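Local coordinates for hypothetical sensory transduction histidine kinase (Methanosarcina mazei, PDB 3LI8), which probably senses signals through its Cache domain and passes phosphate from ATP to a protein histidine through its kinase portion, at residues A[71-76]-A[148-153]. Residues are numbered along the deposited sequence; the frame is centred on the assembly and turned at random.
Sequences QLIGVY and IFMVSY
Ile73 holds CG1 opposite its backbone nitrogen (chi1 -160°) and keeps chi2 extended, so that CD1 points at Ile148, while Met150 bends at chi3 (50°) and swings CE against the other branch of Ile73. Strand 74-79, which the loop residue Ile73 leads into, and strand 148-159 lie in the antiparallel sheet of a Cache domain, both paired with strand 162-172. No hydrogen bond joins 71-76 directly to 148-153, and the nearest CA atoms, those of Ile73 and Met150, stand 8.9 Å apart, as expected for strands separated by a third. Side chains bridge that gap. Ile73 meets Ile148 tip to tip, CD1 lying 4.2 Å from both CG1 and CG2 of Ile148. With Met150, a selenomethionine, it crosses at about a right angle, CG2 of Ile73 reaching CE of Met150 at 3.7 Å. Backbone hydrogen bonds from Ile73 and Gly74 both go to Asp170, the pattern of a classic beta bulge. Farther along, a polar link runs through the middle strand: Asp170 OD1 hydrogen-bonds to both Tyr76 OH and Ser152 OG. Tyr76 OH is also hydrogen-bonded to Asp154 OD1, and Ser152 OG to Tyr143 OH. Between the segments themselves, Tyr76 OH comes only within van der Waals range of Ser152, 3.6 Å from its CB.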
ATOM      1  N   GLN A  71     -10.478   2.993   7.888  1.00 14.18           N
ATOM      2  CA  GLN A  71      -9.285   3.297   7.067  1.00 13.11           C
ATOM      3  C   GLN A  71      -9.199   2.273   5.913  1.00 13.47           C
ATOM      4  O   GLN A  71      -8.345   2.406   5.021  1.00 12.81           O
ATOM      5  CB  GLN A  71      -7.982   3.275   7.912  1.00 13.66           C
ATOM      6  CG  GLN A  71      -7.446   1.877   8.140  1.00 11.34           C
ATOM      7  CD  GLN A  71      -8.171   1.106   9.261  1.00 12.14           C
ATOM      8  OE1 GLN A  71      -9.212   1.538   9.821  1.00 13.97           O
ATOM      9  NE2 GLN A  71      -7.569  -0.043   9.618  1.00 11.04           N
ATOM     10  N   LEU A  72     -10.048   1.228   5.949  1.00 10.98           N
ATOM     11  CA  LEU A  72     -10.123   0.248   4.838  1.00 10.63           C
ATOM     12  C   LEU A  72     -11.293   0.551   3.941  1.00 11.03           C
ATOM     13  O   LEU A  72     -12.332   1.064   4.418  1.00 12.94           O
ATOM     14  CB  LEU A  72     -10.317  -1.194   5.351  1.00 10.04           C
ATOM     15  CG  LEU A  72      -9.226  -1.565   6.380  1.00 10.34           C
ATOM     16  CD1 LEU A  72      -9.459  -3.042   6.862  1.00  9.35           C
ATOM     17  CD2 LEU A  72      -7.764  -1.443   5.782  1.00  8.49           C
ATOM     18  N   ILE A  73     -11.143   0.201   2.655  1.00  8.77           N
ATOM     19  CA  ILE A  73     -12.232   0.342   1.688  1.00 10.49           C
ATOM     20  C   ILE A  73     -12.658  -1.011   1.122  1.00 11.59           C
ATOM     21  O   ILE A  73     -13.730  -1.103   0.574  1.00 11.83           O
ATOM     22  CB  ILE A  73     -11.952   1.331   0.558  1.00 10.73           C
ATOM     23  CG1 ILE A  73     -13.269   1.803  -0.127  1.00 12.91           C
ATOM     24  CG2 ILE A  73     -10.963   0.764  -0.467  1.00 12.20           C
ATOM     25  CD1 ILE A  73     -13.076   3.106  -0.933  1.00 14.33           C
ATOM     26  N   GLY A  74     -11.851  -2.064   1.344  1.00 10.93           N
ATOM     27  CA  GLY A  74     -12.289  -3.398   0.944  1.00 11.36           C
ATOM     28  C   GLY A  74     -11.653  -4.420   1.898  1.00 10.70           C
ATOM     29  O   GLY A  74     -10.534  -4.234   2.335  1.00 10.34           O
ATOM     30  N   VAL A  75     -12.330  -5.545   2.099  1.00  8.88           N
ATOM     31  CA  VAL A  75     -11.781  -6.673   2.864  1.00  9.25           C
ATOM     32  C   VAL A  75     -12.311  -7.867   2.083  1.00  8.81           C
ATOM     33  O   VAL A  75     -13.493  -7.878   1.728  1.00 11.57           O
ATOM     34  CB  VAL A  75     -12.325  -6.766   4.352  1.00  9.44           C
ATOM     35  CG1 VAL A  75     -11.690  -8.034   5.090  1.00  8.80           C
ATOM     36  CG2 VAL A  75     -12.015  -5.488   5.127  1.00  9.87           C
ATOM     37  N   TYR A  76     -11.445  -8.841   1.851  1.00 10.11           N
ATOM     38  CA  TYR A  76     -11.803  -9.928   0.912  1.00  9.13           C
ATOM     39  C   TYR A  76     -11.053 -11.213   1.185  1.00 10.13           C
ATOM     40  O   TYR A  76     -10.003 -11.235   1.859  1.00  9.95           O
ATOM     41  CB  TYR A  76     -11.578  -9.396  -0.522  1.00  9.69           C
ATOM     42  CG  TYR A  76     -10.222  -8.784  -0.786  1.00 11.81           C
ATOM     43  CD1 TYR A  76      -9.197  -9.562  -1.345  1.00 10.71           C
ATOM     44  CD2 TYR A  76      -9.966  -7.430  -0.532  1.00 11.76           C
ATOM     45  CE1 TYR A  76      -7.927  -8.984  -1.675  1.00 14.29           C
ATOM     46  CE2 TYR A  76      -8.697  -6.870  -0.836  1.00 12.72           C
ATOM     47  CZ  TYR A  76      -7.739  -7.661  -1.443  1.00 14.07           C
ATOM     48  OH  TYR A  76      -6.557  -7.078  -1.716  1.00 14.63           O
ATOM     49  N   ILE A 148     -10.361   5.121  -7.115  1.00 14.72           N
ATOM     50  CA  ILE A 148      -9.826   5.211  -5.734  1.00 14.18           C
ATOM     51  C   ILE A 148      -8.334   4.865  -5.759  1.00 12.83           C
ATOM     52  O   ILE A 148      -7.992   3.759  -6.200  1.00 13.81           O
ATOM     53  CB  ILE A 148     -10.486   4.170  -4.800  1.00 14.69           C
ATOM     54  CG1 ILE A 148     -12.041   4.317  -4.780  1.00 19.00           C
ATOM     55  CG2 ILE A 148      -9.887   4.276  -3.357  1.00 17.29           C
ATOM     56  CD1 ILE A 148     -12.517   5.703  -4.428  1.00 21.22           C
ATOM     57  N   PHE A 149      -7.511   5.774  -5.251  1.00 12.67           N
ATOM     58  CA  PHE A 149      -6.031   5.537  -5.169  1.00 12.03           C
ATOM     59  C   PHE A 149      -5.814   4.718  -3.906  1.00 11.37           C
ATOM     60  O   PHE A 149      -6.295   5.102  -2.843  1.00 12.58           O
ATOM     61  CB  PHE A 149      -5.344   6.872  -5.002  1.00 13.01           C
ATOM     62  CG  PHE A 149      -3.836   6.792  -5.123  1.00  9.04           C
ATOM     63  CD1 PHE A 149      -3.236   6.049  -6.106  1.00 14.12           C
ATOM     64  CD2 PHE A 149      -3.062   7.540  -4.210  1.00 14.47           C
ATOM     65  CE1 PHE A 149      -1.806   6.069  -6.189  1.00 13.74           C
ATOM     66  CE2 PHE A 149      -1.685   7.544  -4.280  1.00 17.81           C
ATOM     67  CZ  PHE A 149      -1.076   6.780  -5.256  1.00 13.49           C
HETATM   68  N   MSE A 150      -5.122   3.584  -4.044  1.00 13.48           N
HETATM   69  CA  MSE A 150      -5.028   2.660  -2.909  1.00 13.43           C
HETATM   70  C   MSE A 150      -3.841   1.732  -3.033  1.00 14.06           C
HETATM   71  O   MSE A 150      -3.134   1.702  -4.064  1.00 13.47           O
HETATM   72  CB  MSE A 150      -6.298   1.811  -2.835  1.00 14.69           C
HETATM   73  CG  MSE A 150      -6.410   1.016  -4.069  1.00 14.63           C
HETATM   74 SE   MSE A 150      -7.998  -0.337  -4.073  1.00 27.61          SE
HETATM   75  CE  MSE A 150      -9.092   0.756  -3.610  1.00 14.48           C
ATOM     76  N   VAL A 151      -3.545   1.025  -1.923  1.00 12.10           N
ATOM     77  CA  VAL A 151      -2.616  -0.140  -2.024  1.00 14.05           C
ATOM     78  C   VAL A 151      -3.422  -1.310  -1.420  1.00 13.08           C
ATOM     79  O   VAL A 151      -4.435  -1.066  -0.700  1.00 13.92           O
ATOM     80  CB  VAL A 151      -1.340   0.014  -1.176  1.00 11.80           C
ATOM     81  CG1 VAL A 151      -0.341   0.982  -1.851  1.00 15.30           C
ATOM     82  CG2 VAL A 151      -1.702   0.475   0.259  1.00 13.05           C
ATOM     83  N   SER A 152      -2.944  -2.521  -1.652  1.00 13.16           N
ATOM     84  CA  SER A 152      -3.602  -3.778  -1.175  1.00 12.70           C
ATOM     85  C   SER A 152      -2.559  -4.562  -0.386  1.00 11.33           C
ATOM     86  O   SER A 152      -1.429  -4.729  -0.863  1.00 13.42           O
ATOM     87  CB  SER A 152      -4.065  -4.630  -2.383  1.00 12.21           C
ATOM     88  OG  SER A 152      -4.992  -3.877  -3.200  1.00 16.50           O
ATOM     89  N   TYR A 153      -2.970  -4.999   0.790  1.00 12.05           N
ATOM     90  CA  TYR A 153      -2.165  -5.873   1.666  1.00 11.84           C
ATOM     91  C   TYR A 153      -2.790  -7.240   1.493  1.00 11.49           C
ATOM     92  O   TYR A 153      -4.002  -7.376   1.649  1.00 12.62           O
ATOM     93  CB  TYR A 153      -2.379  -5.479   3.102  1.00 10.88           C
ATOM     94  CG  TYR A 153      -1.701  -4.150   3.488  1.00 12.98           C
ATOM     95  CD1 TYR A 153      -0.425  -4.129   4.092  1.00 16.00           C
ATOM     96  CD2 TYR A 153      -2.330  -2.922   3.227  1.00 16.51           C
ATOM     97  CE1 TYR A 153       0.167  -2.907   4.421  1.00 17.24           C
ATOM     98  CE2 TYR A 153      -1.698  -1.695   3.519  1.00 16.20           C
ATOM     99  CZ  TYR A 153      -0.464  -1.730   4.113  1.00 15.78           C
ATOM    100  OH  TYR A 153       0.079  -0.523   4.451  1.00 15.32           O
TER